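Long-range contact in SusD/RagB family nutrient-binding outer membrane lipoprotein (PDB 4F7A), which probably binds glycans, perhaps mucin O-glycans, at the outer membrane as a SusD-like lipoprotein for nutrient uptake: residues P299-Y303 / K452-N457. Numbering follows the deposited sequence.
Sequences PQGVY and KVQTNN
Two successive carbonyls of 299-303 accept backbone N-H groups of 452-457, both weakly: Gln-454 N reaches Gln-300 O at 3.4 Å, and Thr-455 N reaches Gly-301 O at 2.8 Å but with an N-H...O angle of 129°. Gln-300 O is approached as well by the CA-H of Val-453. A water bridges this same oxygen to Lys-452 O, donating to both, and a second water accepts from Tyr-303 N and lies 2.6 Å from Thr-455 OG1, so solvent extends the pairing at each end.

Van der Waals packing begins at Gly-301, whose backbone, with a positive phi, comes close against Val-453, CA lying 4.1 Å from Val-453 CB. CG1 of Val-453 meets the amide end of Gln-300 at NE2 (3.2 Å), a nitrogen hydrogen-bonded to Thr-73 O. With CG anti to its carbonyl carbon (chi1 -55°), Gln-454 runs alongside Val-302, OE1 lying 3.6 Å from CG2, and its amide is anchored through OE1 to Lys-398 N. Farther along, Asn-457 ND2 comes obliquely to Tyr-303 CD1 (3.5 Å), ring and amide planes 64° apart.

The contact thus joins two irregular loops of the SusD-like fold, one between helix 279-282 and strand 329-332, the other between helices 435-445 and 475-480, with helix 54-57 touching Gln-300 through Met-56 and Phe-57.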
loop_
_atom_site.group_PDB
_atom_site.type_symbol
_atom_site.label_atom_id
_atom_site.label_comp_id
_atom_site.label_asym_id
_atom_site.label_seq_id
_atom_site.Cartn_x
_atom_site.Cartn_y
_atom_site.Cartn_z
ATOM N N PRO A 299 -16.056 -2.168 13.340
ATOM C CA PRO A 299 -16.027 -0.715 13.113
ATOM C C PRO A 299 -14.831 -0.066 13.805
ATOM O O PRO A 299 -14.551 -0.370 14.963
ATOM C CB PRO A 299 -17.321 -0.233 13.774
ATOM C CG PRO A 299 -17.525 -1.221 14.889
ATOM C CD PRO A 299 -17.022 -2.543 14.378
ATOM N N GLN A 300 -14.147 0.837 13.114
ATOM C CA GLN A 300 -13.019 1.533 13.729
ATOM C C GLN A 300 -13.506 2.583 14.736
ATOM O O GLN A 300 -14.535 3.238 14.541
ATOM C CB GLN A 300 -12.137 2.207 12.661
ATOM C CG GLN A 300 -10.720 2.514 13.168
ATOM C CD GLN A 300 -9.942 3.431 12.273
ATOM O OE1 GLN A 300 -9.759 3.130 11.090
ATOM N NE2 GLN A 300 -9.392 4.511 12.847
ATOM N N GLY A 301 -12.741 2.754 15.804
ATOM C CA GLY A 301 -12.960 3.853 16.746
ATOM C C GLY A 301 -14.014 3.609 17.787
ATOM O O GLY A 301 -14.652 4.562 18.252
ATOM N N VAL A 302 -14.226 2.341 18.156
ATOM C CA VAL A 302 -15.093 2.013 19.278
ATOM C C VAL A 302 -14.200 1.902 20.533
ATOM O O VAL A 302 -13.371 1.000 20.643
ATOM C CB VAL A 302 -15.881 0.716 19.040
ATOM C CG1 VAL A 302 -16.740 0.366 20.267
ATOM C CG2 VAL A 302 -16.781 0.866 17.808
ATOM N N TYR A 303 -14.364 2.849 21.441
ATOM C CA TYR A 303 -13.483 2.980 22.583
ATOM C C TYR A 303 -13.696 1.817 23.533
ATOM O O TYR A 303 -14.825 1.458 23.835
ATOM C CB TYR A 303 -13.744 4.302 23.322
ATOM C CG TYR A 303 -12.892 4.438 24.556
ATOM C CD1 TYR A 303 -11.578 4.909 24.471
ATOM C CD2 TYR A 303 -13.367 4.033 25.800
ATOM C CE1 TYR A 303 -10.784 5.023 25.594
ATOM C CE2 TYR A 303 -12.562 4.118 26.935
ATOM C CZ TYR A 303 -11.277 4.613 26.823
ATOM O OH TYR A 303 -10.486 4.701 27.939
ATOM N N LYS A 452 -16.294 6.607 9.261
ATOM C CA LYS A 452 -15.533 7.449 10.208
ATOM C C LYS A 452 -15.434 6.839 11.600
ATOM O O LYS A 452 -16.295 6.079 12.004
ATOM C CB LYS A 452 -16.190 8.816 10.373
ATOM C CG LYS A 452 -16.701 9.497 9.090
ATOM C CD LYS A 452 -15.648 9.736 8.034
ATOM C CE LYS A 452 -16.204 10.609 6.892
ATOM N NZ LYS A 452 -15.206 10.923 5.842
ATOM N N VAL A 453 -14.393 7.212 12.348
ATOM C CA VAL A 453 -14.224 6.715 13.697
ATOM C C VAL A 453 -15.429 7.089 14.551
ATOM O O VAL A 453 -15.991 8.158 14.399
ATOM C CB VAL A 453 -12.887 7.189 14.373
ATOM C CG1 VAL A 453 -11.688 6.693 13.568
ATOM C CG2 VAL A 453 -12.863 8.721 14.592
ATOM N N GLN A 454 -15.855 6.188 15.428
ATOM C CA GLN A 454 -17.028 6.466 16.268
ATOM C C GLN A 454 -16.657 7.399 17.409
ATOM O O GLN A 454 -17.462 8.252 17.807
ATOM C CB GLN A 454 -17.604 5.156 16.803
ATOM C CG GLN A 454 -17.933 4.173 15.680
ATOM C CD GLN A 454 -19.080 3.262 16.015
ATOM O OE1 GLN A 454 -19.459 3.124 17.184
ATOM N NE2 GLN A 454 -19.640 2.622 14.995
ATOM N N THR A 455 -15.436 7.231 17.922
ATOM C CA THR A 455 -14.867 8.064 18.986
ATOM C C THR A 455 -13.505 8.590 18.529
ATOM O O THR A 455 -12.668 7.824 18.024
ATOM C CB THR A 455 -14.706 7.268 20.288
ATOM O OG1 THR A 455 -16.009 6.907 20.797
ATOM C CG2 THR A 455 -13.908 8.063 21.356
ATOM N N ASN A 456 -13.292 9.887 18.712
ATOM C CA ASN A 456 -12.078 10.577 18.260
ATOM C C ASN A 456 -11.372 11.148 19.481
ATOM O O ASN A 456 -11.754 12.183 19.983
ATOM C CB ASN A 456 -12.439 11.666 17.246
ATOM C CG ASN A 456 -11.222 12.387 16.678
ATOM O OD1 ASN A 456 -10.170 12.441 17.311
ATOM N ND2 ASN A 456 -11.388 13.005 15.505
ATOM N N ASN A 457 -10.353 10.433 19.966
ATOM C CA ASN A 457 -9.595 10.858 21.141
ATOM C C ASN A 457 -8.247 11.455 20.753
ATOM O O ASN A 457 -7.264 11.322 21.499
ATOM C CB ASN A 457 -9.414 9.677 22.111
ATOM C CG ASN A 457 -10.699 9.354 22.889
ATOM O OD1 ASN A 457 -11.649 10.136 22.874
ATOM N ND2 ASN A 457 -10.723 8.208 23.572
HETATM O O HOH W 1 -16.093 3.235 12.315
HETATM O O HOH W 2 -16.841 4.483 21.226
#